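Local coordinates for protein oligogalacturonate lyase (Yersinia enterocolitica subsp. enterocolitica, PDB 3PE7) that cleaves oligogalacturonates by beta-elimination in the cytoplasm, using a manganese-bearing seven-bladed beta-propeller, at residues Cys136-Trp149 with Phe161-Leu175. Numbering follows the deposited sequence.
Sequences CTKLVGIEIRREDW and FYFTKPCCRLMRVDL
Glu143 OE1 takes two bonds from Arg169: NH2 at 2.8 Å, nearly along the C-O axis, and NE at 3.1 Å from the anti side, out of the carboxylate plane. OE1 lies in the guanidinium plane, yet the two flat groups are turned 40° apart. CG of Arg169, set between its backbone N and carbonyl carbon (chi1 61°), starts an extended chain that reaches across to the carboxylate. Met171 CG lies 3.6 Å from Glu143 CD, while the hydroxyl of Tyr118 hydrogen-bonds with OE2 and Trp124 meets Arg169 in a cation-pi contact. The salt bridge lies on one face of the central strands 138-145 and 168-174 of a four-stranded antiparallel propeller blade, hydrogen-bonded through Leu139-Val173, Gly141-Met171 and Glu143-Arg169. On the other face Ile142 CD1 packs on Leu170 and Ile144 CG1 on Cys168 SG (3.8 Å). Beyond the ladder, Asp148 OD2 accepts a hydrogen bond from Cys167 N at 2.8 Å, and the edge of Trp149 meets the face of Phe161 in an offset T-shaped pair, planes at 82°. At the other end Leu175 CD2 packs on Leu139 CG (3.6 Å). The buried Glu143 carboxylate thus has partners at both oxygens, and the arginine's two N-H donors on OE1 would be expected to favour its charged form.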
ATOM      1  N   CYS A 136       2.033   2.507 -16.953  1.00 13.80           N
ATOM      2  CA  CYS A 136       0.903   1.570 -16.825  1.00 12.97           C
ATOM      3  C   CYS A 136       0.781   0.706 -18.088  1.00 13.09           C
ATOM      4  O   CYS A 136      -0.293   0.611 -18.693  1.00 13.40           O
ATOM      5  CB  CYS A 136      -0.399   2.302 -16.472  1.00 13.76           C
ATOM      6  SG  CYS A 136      -1.632   1.232 -15.685  1.00 14.35           S
ATOM      7  N   THR A 137       1.909   0.107 -18.471  1.00 12.91           N
ATOM      8  CA  THR A 137       1.962  -0.822 -19.598  1.00 13.92           C
ATOM      9  C   THR A 137       2.426  -2.211 -19.183  1.00 14.21           C
ATOM     10  O   THR A 137       2.279  -3.177 -19.958  1.00 14.01           O
ATOM     11  CB  THR A 137       2.884  -0.295 -20.737  1.00 13.96           C
ATOM     12  OG1 THR A 137       4.221  -0.089 -20.237  1.00 14.94           O
ATOM     13  CG2 THR A 137       2.329   0.977 -21.344  1.00 14.98           C
ATOM     14  N   LYS A 138       2.978  -2.311 -17.966  1.00 13.60           N
ATOM     15  CA  LYS A 138       3.536  -3.556 -17.414  1.00 13.93           C
ATOM     16  C   LYS A 138       3.229  -3.657 -15.915  1.00 14.38           C
ATOM     17  O   LYS A 138       3.055  -2.639 -15.259  1.00 14.13           O
ATOM     18  CB  LYS A 138       5.055  -3.627 -17.602  1.00 14.05           C
ATOM     19  CG  LYS A 138       5.510  -3.816 -19.063  1.00 14.96           C
ATOM     20  CD  LYS A 138       7.012  -3.709 -19.194  1.00 15.60           C
ATOM     21  CE  LYS A 138       7.437  -2.255 -19.180  1.00 15.79           C
ATOM     22  NZ  LYS A 138       8.887  -2.065 -19.526  1.00 16.05           N
ATOM     23  N   LEU A 139       3.164  -4.887 -15.404  1.00 14.12           N
ATOM     24  CA  LEU A 139       2.986  -5.151 -13.968  1.00 14.46           C
ATOM     25  C   LEU A 139       4.065  -6.086 -13.473  1.00 13.95           C
ATOM     26  O   LEU A 139       4.537  -6.945 -14.225  1.00 14.26           O
ATOM     27  CB  LEU A 139       1.656  -5.858 -13.714  1.00 15.28           C
ATOM     28  CG  LEU A 139       0.305  -5.249 -14.032  1.00 16.48           C
ATOM     29  CD1 LEU A 139      -0.742  -6.294 -13.662  1.00 17.72           C
ATOM     30  CD2 LEU A 139       0.068  -3.966 -13.255  1.00 17.70           C
ATOM     31  N   VAL A 140       4.470  -5.912 -12.215  1.00 12.95           N
ATOM     32  CA  VAL A 140       5.257  -6.935 -11.524  1.00 12.41           C
ATOM     33  C   VAL A 140       4.451  -7.519 -10.360  1.00 12.91           C
ATOM     34  O   VAL A 140       3.648  -6.824  -9.732  1.00 12.58           O
ATOM     35  CB  VAL A 140       6.650  -6.458 -11.041  1.00 12.83           C
ATOM     36  CG1 VAL A 140       7.620  -6.375 -12.230  1.00 12.80           C
ATOM     37  CG2 VAL A 140       6.580  -5.115 -10.298  1.00 11.04           C
ATOM     38  N   GLY A 141       4.671  -8.809 -10.099  1.00 13.31           N
ATOM     39  CA  GLY A 141       4.001  -9.502  -8.993  1.00 12.55           C
ATOM     40  C   GLY A 141       4.687 -10.816  -8.694  1.00 13.52           C
ATOM     41  O   GLY A 141       5.560 -11.250  -9.447  1.00 13.65           O
ATOM     42  N   ILE A 142       4.282 -11.464  -7.605  1.00 12.56           N
ATOM     43  CA  ILE A 142       4.863 -12.743  -7.201  1.00 12.83           C
ATOM     44  C   ILE A 142       3.863 -13.869  -7.422  1.00 12.38           C
ATOM     45  O   ILE A 142       2.692 -13.718  -7.134  1.00 12.97           O
ATOM     46  CB  ILE A 142       5.276 -12.737  -5.704  1.00 12.84           C
ATOM     47  CG1 ILE A 142       6.289 -11.620  -5.406  1.00 12.45           C
ATOM     48  CG2 ILE A 142       5.853 -14.097  -5.267  1.00 13.55           C
ATOM     49  CD1 ILE A 142       7.586 -11.702  -6.193  1.00 13.93           C
ATOM     50  N   GLU A 143       4.344 -14.988  -7.954  1.00 12.41           N
ATOM     51  CA  GLU A 143       3.569 -16.230  -7.981  1.00 13.21           C
ATOM     52  C   GLU A 143       4.329 -17.307  -7.230  1.00 13.17           C
ATOM     53  O   GLU A 143       5.558 -17.407  -7.330  1.00 14.04           O
ATOM     54  CB  GLU A 143       3.306 -16.674  -9.423  1.00 12.48           C
ATOM     55  CG  GLU A 143       2.387 -15.712 -10.189  1.00 13.97           C
ATOM     56  CD  GLU A 143       2.242 -16.061 -11.651  1.00 16.35           C
ATOM     57  OE1 GLU A 143       2.834 -17.078 -12.101  1.00 17.98           O
ATOM     58  OE2 GLU A 143       1.508 -15.319 -12.337  1.00 14.86           O
ATOM     59  N   ILE A 144       3.601 -18.104  -6.452  1.00 13.74           N
ATOM     60  CA  ILE A 144       4.212 -19.153  -5.633  1.00 14.07           C
ATOM     61  C   ILE A 144       3.688 -20.494  -6.131  1.00 14.57           C
ATOM     62  O   ILE A 144       2.508 -20.610  -6.462  1.00 15.01           O
ATOM     63  CB  ILE A 144       3.869 -18.967  -4.130  1.00 14.57           C
ATOM     64  CG1 ILE A 144       4.342 -17.574  -3.660  1.00 13.21           C
ATOM     65  CG2 ILE A 144       4.454 -20.125  -3.281  1.00 14.79           C
ATOM     66  CD1 ILE A 144       4.243 -17.295  -2.134  1.00 15.93           C
ATOM     67  N   ARG A 145       4.563 -21.489  -6.227  1.00 15.17           N
ATOM     68  CA  ARG A 145       4.131 -22.785  -6.730  1.00 16.13           C
ATOM     69  C   ARG A 145       3.031 -23.314  -5.813  1.00 16.17           C
ATOM     70  O   ARG A 145       3.161 -23.242  -4.595  1.00 15.80           O
ATOM     71  CB  ARG A 145       5.307 -23.767  -6.806  1.00 17.08           C
ATOM     72  CG  ARG A 145       4.992 -24.967  -7.670  1.00 20.77           C
ATOM     73  CD  ARG A 145       6.130 -25.983  -7.702  1.00 24.65           C
ATOM     74  NE  ARG A 145       7.348 -25.455  -8.316  1.00 24.44           N
ATOM     75  CZ  ARG A 145       7.520 -25.254  -9.625  1.00 26.11           C
ATOM     76  NH1 ARG A 145       6.556 -25.531 -10.496  1.00 26.38           N
ATOM     77  NH2 ARG A 145       8.680 -24.782 -10.071  1.00 25.80           N
ATOM     78  N   ARG A 146       1.952 -23.817  -6.405  1.00 16.64           N
ATOM     79  CA  ARG A 146       0.794 -24.282  -5.617  1.00 17.95           C
ATOM     80  C   ARG A 146       1.194 -25.295  -4.539  1.00 17.33           C
ATOM     81  O   ARG A 146       0.698 -25.239  -3.410  1.00 16.87           O
ATOM     82  CB  ARG A 146      -0.288 -24.888  -6.518  1.00 18.34           C
ATOM     83  CG  ARG A 146      -1.516 -25.374  -5.729  1.00 21.15           C
ATOM     84  CD  ARG A 146      -2.603 -25.919  -6.626  1.00 23.26           C
ATOM     85  NE  ARG A 146      -3.138 -24.884  -7.502  1.00 27.26           N
ATOM     86  CZ  ARG A 146      -3.971 -23.919  -7.125  1.00 27.66           C
ATOM     87  NH1 ARG A 146      -4.380 -23.823  -5.866  1.00 29.27           N
ATOM     88  NH2 ARG A 146      -4.385 -23.033  -8.020  1.00 29.30           N
ATOM     89  N   GLU A 147       2.067 -26.234  -4.909  1.00 18.29           N
ATOM     90  CA  GLU A 147       2.595 -27.249  -3.991  1.00 19.83           C
ATOM     91  C   GLU A 147       3.196 -26.651  -2.733  1.00 18.86           C
ATOM     92  O   GLU A 147       3.167 -27.273  -1.657  1.00 19.02           O
ATOM     93  CB  GLU A 147       3.699 -28.051  -4.683  1.00 21.09           C
ATOM     94  CG  GLU A 147       3.406 -29.492  -4.960  1.00 25.72           C
ATOM     95  CD  GLU A 147       4.706 -30.276  -5.093  1.00 31.39           C
ATOM     96  OE1 GLU A 147       4.830 -31.368  -4.474  1.00 35.47           O
ATOM     97  OE2 GLU A 147       5.621 -29.768  -5.789  1.00 33.18           O
ATOM     98  N   ASP A 148       3.764 -25.454  -2.883  1.00 17.70           N
ATOM     99  CA  ASP A 148       4.465 -24.770  -1.801  1.00 17.38           C
ATOM    100  C   ASP A 148       3.586 -23.742  -1.093  1.00 17.27           C
ATOM    101  O   ASP A 148       3.973 -23.224  -0.045  1.00 18.29           O
ATOM    102  CB  ASP A 148       5.697 -24.051  -2.348  1.00 17.47           C
ATOM    103  CG  ASP A 148       6.773 -25.004  -2.806  1.00 18.06           C
ATOM    104  OD1 ASP A 148       6.690 -26.212  -2.465  1.00 19.57           O
ATOM    105  OD2 ASP A 148       7.719 -24.545  -3.490  1.00 16.53           O
ATOM    106  N   TRP A 149       2.423 -23.442  -1.660  1.00 16.49           N
ATOM    107  CA  TRP A 149       1.554 -22.420  -1.093  1.00 16.31           C
ATOM    108  C   TRP A 149       0.651 -22.971  -0.004  1.00 16.71           C
ATOM    109  O   TRP A 149       0.137 -24.086  -0.126  1.00 17.05           O
ATOM    110  CB  TRP A 149       0.691 -21.763  -2.175  1.00 15.74           C
ATOM    111  CG  TRP A 149      -0.294 -20.772  -1.604  1.00 18.01           C
ATOM    112  CD1 TRP A 149      -1.666 -20.883  -1.578  1.00 17.20           C
ATOM    113  CD2 TRP A 149       0.019 -19.543  -0.939  1.00 21.42           C
ATOM    114  NE1 TRP A 149      -2.214 -19.785  -0.960  1.00 20.45           N
ATOM    115  CE2 TRP A 149      -1.208 -18.944  -0.564  1.00 21.04           C
ATOM    116  CE3 TRP A 149       1.220 -18.887  -0.619  1.00 22.31           C
ATOM    117  CZ2 TRP A 149      -1.272 -17.724   0.124  1.00 21.54           C
ATOM    118  CZ3 TRP A 149       1.154 -17.662   0.055  1.00 24.15           C
ATOM    119  CH2 TRP A 149      -0.084 -17.099   0.422  1.00 22.92           C
ATOM    120  N   PHE A 161       5.935 -20.119   7.438  1.00 18.46           N
ATOM    121  CA  PHE A 161       6.013 -20.232   5.984  1.00 17.29           C
ATOM    122  C   PHE A 161       7.425 -19.933   5.469  1.00 17.06           C
ATOM    123  O   PHE A 161       7.898 -20.566   4.519  1.00 17.55           O
ATOM    124  CB  PHE A 161       5.008 -19.280   5.339  1.00 16.83           C
ATOM    125  CG  PHE A 161       4.860 -19.476   3.867  1.00 15.28           C
ATOM    126  CD1 PHE A 161       4.404 -20.692   3.349  1.00 13.04           C
ATOM    127  CD2 PHE A 161       5.175 -18.448   2.986  1.00 14.00           C
ATOM    128  CE1 PHE A 161       4.268 -20.869   1.969  1.00 13.38           C
ATOM    129  CE2 PHE A 161       5.028 -18.624   1.606  1.00 14.49           C
ATOM    130  CZ  PHE A 161       4.579 -19.835   1.101  1.00 12.59           C
ATOM    131  N   TYR A 162       8.070 -18.965   6.103  1.00 16.88           N
ATOM    132  CA  TYR A 162       9.425 -18.543   5.731  1.00 17.54           C
ATOM    133  C   TYR A 162      10.420 -19.719   5.683  1.00 17.72           C
ATOM    134  O   TYR A 162      11.234 -19.817   4.767  1.00 17.02           O
ATOM    135  CB  TYR A 162       9.911 -17.470   6.708  1.00 17.50           C
ATOM    136  CG  TYR A 162      11.408 -17.202   6.673  1.00 18.11           C
ATOM    137  CD1 TYR A 162      12.248 -17.674   7.692  1.00 18.18           C
ATOM    138  CD2 TYR A 162      11.977 -16.474   5.634  1.00 18.55           C
ATOM    139  CE1 TYR A 162      13.622 -17.430   7.665  1.00 19.15           C
ATOM    140  CE2 TYR A 162      13.353 -16.230   5.591  1.00 18.91           C
ATOM    141  CZ  TYR A 162      14.168 -16.706   6.610  1.00 19.60           C
ATOM    142  OH  TYR A 162      15.523 -16.453   6.581  1.00 20.53           O
ATOM    143  N   PHE A 163      10.314 -20.621   6.651  1.00 18.15           N
ATOM    144  CA  PHE A 163      11.269 -21.724   6.777  1.00 18.85           C
ATOM    145  C   PHE A 163      11.072 -22.831   5.744  1.00 18.96           C
ATOM    146  O   PHE A 163      11.961 -23.679   5.570  1.00 19.67           O
ATOM    147  CB  PHE A 163      11.207 -22.304   8.192  1.00 19.45           C
ATOM    148  CG  PHE A 163      11.492 -21.298   9.267  1.00 20.45           C
ATOM    149  CD1 PHE A 163      12.801 -21.043   9.668  1.00 22.27           C
ATOM    150  CD2 PHE A 163      10.454 -20.596   9.874  1.00 21.69           C
ATOM    151  CE1 PHE A 163      13.066 -20.107  10.675  1.00 21.68           C
ATOM    152  CE2 PHE A 163      10.712 -19.648  10.887  1.00 22.89           C
ATOM    153  CZ  PHE A 163      12.018 -19.410  11.283  1.00 23.39           C
ATOM    154  N   THR A 164       9.931 -22.818   5.052  1.00 18.39           N
ATOM    155  CA  THR A 164       9.627 -23.823   4.032  1.00 18.80           C
ATOM    156  C   THR A 164      10.350 -23.595   2.706  1.00 18.37           C
ATOM    157  O   THR A 164      10.320 -24.454   1.842  1.00 18.32           O
ATOM    158  CB  THR A 164       8.110 -23.941   3.749  1.00 18.75           C
ATOM    159  OG1 THR A 164       7.634 -22.732   3.155  1.00 19.45           O
ATOM    160  CG2 THR A 164       7.320 -24.246   5.025  1.00 19.62           C
ATOM    161  N   LYS A 165      10.992 -22.433   2.555  1.00 18.24           N
ATOM    162  CA  LYS A 165      11.700 -22.088   1.310  1.00 18.46           C
ATOM    163  C   LYS A 165      10.839 -22.307   0.070  1.00 17.75           C
ATOM    164  O   LYS A 165      11.196 -23.101  -0.822  1.00 17.99           O
ATOM    165  CB  LYS A 165      13.025 -22.862   1.188  1.00 19.18           C
ATOM    166  CG  LYS A 165      14.098 -22.402   2.150  1.00 22.15           C
ATOM    167  CD  LYS A 165      15.410 -23.135   1.902  1.00 25.04           C
ATOM    168  CE  LYS A 165      16.274 -23.139   3.141  1.00 28.77           C
ATOM    169  NZ  LYS A 165      17.057 -21.878   3.326  1.00 32.36           N
ATOM    170  N   PRO A 166       9.695 -21.608  -0.002  1.00 16.27           N
ATOM    171  CA  PRO A 166       8.773 -21.804  -1.116  1.00 15.91           C
ATOM    172  C   PRO A 166       9.382 -21.341  -2.433  1.00 16.22           C
ATOM    173  O   PRO A 166      10.173 -20.390  -2.448  1.00 15.98           O
ATOM    174  CB  PRO A 166       7.595 -20.894  -0.765  1.00 16.23           C
ATOM    175  CG  PRO A 166       8.210 -19.806   0.116  1.00 14.65           C
ATOM    176  CD  PRO A 166       9.254 -20.537   0.918  1.00 15.38           C
ATOM    177  N   CYS A 167       9.009 -22.020  -3.512  1.00 15.38           N
ATOM    178  CA  CYS A 167       9.410 -21.633  -4.855  1.00 15.35           C
ATOM    179  C   CYS A 167       8.566 -20.443  -5.313  1.00 15.06           C
ATOM    180  O   CYS A 167       7.356 -20.560  -5.511  1.00 14.66           O
ATOM    181  CB  CYS A 167       9.252 -22.792  -5.824  1.00 15.03           C
ATOM    182  SG  CYS A 167       9.702 -22.358  -7.530  1.00 19.01           S
ATOM    183  N   CYS A 168       9.226 -19.294  -5.446  1.00 14.84           N
ATOM    184  CA  CYS A 168       8.583 -18.062  -5.851  1.00 15.05           C
ATOM    185  C   CYS A 168       9.206 -17.553  -7.131  1.00 14.98           C
ATOM    186  O   CYS A 168      10.424 -17.617  -7.299  1.00 14.87           O
ATOM    187  CB  CYS A 168       8.794 -16.992  -4.774  1.00 14.53           C
ATOM    188  SG  CYS A 168       8.090 -17.409  -3.172  1.00 14.38           S
ATOM    189  N   ARG A 169       8.367 -17.036  -8.007  1.00 14.69           N
ATOM    190  CA  ARG A 169       8.841 -16.349  -9.189  1.00 15.05           C
ATOM    191  C   ARG A 169       8.305 -14.919  -9.255  1.00 15.41           C
ATOM    192  O   ARG A 169       7.133 -14.644  -8.992  1.00 15.30           O
ATOM    193  CB  ARG A 169       8.542 -17.151 -10.470  1.00 15.43           C
ATOM    194  CG  ARG A 169       7.082 -17.412 -10.762  1.00 14.81           C
ATOM    195  CD  ARG A 169       6.930 -18.437 -11.898  1.00 15.27           C
ATOM    196  NE  ARG A 169       5.568 -18.427 -12.421  1.00 14.19           N
ATOM    197  CZ  ARG A 169       5.144 -19.102 -13.480  1.00 17.98           C
ATOM    198  NH1 ARG A 169       5.975 -19.904 -14.158  1.00 16.82           N
ATOM    199  NH2 ARG A 169       3.875 -18.995 -13.854  1.00 17.24           N
ATOM    200  N   LEU A 170       9.213 -14.012  -9.598  1.00 15.23           N
ATOM    201  CA  LEU A 170       8.891 -12.606  -9.780  1.00 15.54           C
ATOM    202  C   LEU A 170       8.511 -12.472 -11.248  1.00 16.08           C
ATOM    203  O   LEU A 170       9.348 -12.678 -12.135  1.00 16.10           O
ATOM    204  CB  LEU A 170      10.133 -11.770  -9.455  1.00 15.22           C
ATOM    205  CG  LEU A 170       9.973 -10.270  -9.194  1.00 17.08           C
ATOM    206  CD1 LEU A 170      11.342  -9.710  -8.788  1.00 19.32           C
ATOM    207  CD2 LEU A 170       9.447  -9.542 -10.396  1.00 19.92           C
ATOM    208  N   MET A 171       7.243 -12.167 -11.492  1.00 16.51           N
ATOM    209  CA  MET A 171       6.690 -12.128 -12.835  1.00 17.95           C
ATOM    210  C   MET A 171       6.585 -10.713 -13.341  1.00 18.69           C
ATOM    211  O   MET A 171       6.297  -9.801 -12.587  1.00 18.61           O
ATOM    212  CB  MET A 171       5.291 -12.751 -12.871  1.00 18.45           C
ATOM    213  CG  MET A 171       5.254 -14.229 -12.490  1.00 19.29           C
ATOM    214  SD  MET A 171       6.241 -15.204 -13.632  1.00 23.21           S
ATOM    215  CE  MET A 171       5.423 -14.843 -15.186  1.00 18.23           C
ATOM    216  N   ARG A 172       6.799 -10.528 -14.635  1.00 19.27           N
ATOM    217  CA  ARG A 172       6.329  -9.299 -15.222  1.00 20.12           C
ATOM    218  C   ARG A 172       5.325  -9.593 -16.322  1.00 19.93           C
ATOM    219  O   ARG A 172       5.489 -10.556 -17.105  1.00 19.97           O
ATOM    220  CB  ARG A 172       7.468  -8.369 -15.623  1.00 21.64           C
ATOM    221  CG  ARG A 172       8.226  -8.773 -16.810  1.00 22.82           C
ATOM    222  CD  ARG A 172       8.819  -7.531 -17.474  1.00 25.79           C
ATOM    223  NE  ARG A 172       9.075  -7.806 -18.883  1.00 28.22           N
ATOM    224  CZ  ARG A 172      10.201  -8.326 -19.360  1.00 29.49           C
ATOM    225  NH1 ARG A 172      11.211  -8.615 -18.548  1.00 28.93           N
ATOM    226  NH2 ARG A 172      10.319  -8.543 -20.663  1.00 30.81           N
ATOM    227  N   VAL A 173       4.264  -8.796 -16.327  1.00 19.19           N
ATOM    228  CA  VAL A 173       3.118  -8.977 -17.203  1.00 18.89           C
ATOM    229  C   VAL A 173       2.963  -7.758 -18.111  1.00 19.35           C
ATOM    230  O   VAL A 173       3.002  -6.617 -17.643  1.00 18.37           O
ATOM    231  CB  VAL A 173       1.801  -9.218 -16.397  1.00 18.74           C
ATOM    232  CG1 VAL A 173       0.570  -9.193 -17.303  1.00 18.83           C
ATOM    233  CG2 VAL A 173       1.857 -10.548 -15.631  1.00 19.87           C
ATOM    234  N   ASP A 174       2.803  -8.018 -19.407  1.00 18.98           N
ATOM    235  CA  ASP A 174       2.505  -6.982 -20.388  1.00 19.95           C
ATOM    236  C   ASP A 174       1.004  -6.723 -20.430  1.00 20.50           C
ATOM    237  O   ASP A 174       0.208  -7.633 -20.723  1.00 20.14           O
ATOM    238  CB  ASP A 174       3.011  -7.433 -21.763  1.00 20.39           C
ATOM    239  CG  ASP A 174       2.944  -6.335 -22.809  1.00 22.19           C
ATOM    240  OD1 ASP A 174       1.854  -5.761 -23.036  1.00 22.92           O
ATOM    241  OD2 ASP A 174       4.002  -6.073 -23.429  1.00 24.85           O
ATOM    242  N   LEU A 175       0.613  -5.483 -20.140  1.00 20.59           N
ATOM    243  CA  LEU A 175      -0.803  -5.128 -20.056  1.00 22.06           C
ATOM    244  C   LEU A 175      -1.544  -5.082 -21.399  1.00 23.39           C
ATOM    245  O   LEU A 175      -2.778  -5.220 -21.436  1.00 23.24           O
ATOM    246  CB  LEU A 175      -1.007  -3.817 -19.289  1.00 21.74           C
ATOM    247  CG  LEU A 175      -0.803  -3.810 -17.767  1.00 21.35           C
ATOM    248  CD1 LEU A 175      -0.990  -2.406 -17.235  1.00 20.84           C
ATOM    249  CD2 LEU A 175      -1.732  -4.794 -17.014  1.00 20.37           C
TER
HETATM  250  O   HOH W   1       2.468  -3.126 -22.604  1.00 32.14           O
HETATM  251  O   HOH W   2       6.131 -24.002   1.250  1.00 21.82           O
HETATM  252  O   HOH W   3      10.289 -25.453  -2.920  1.00 46.80           O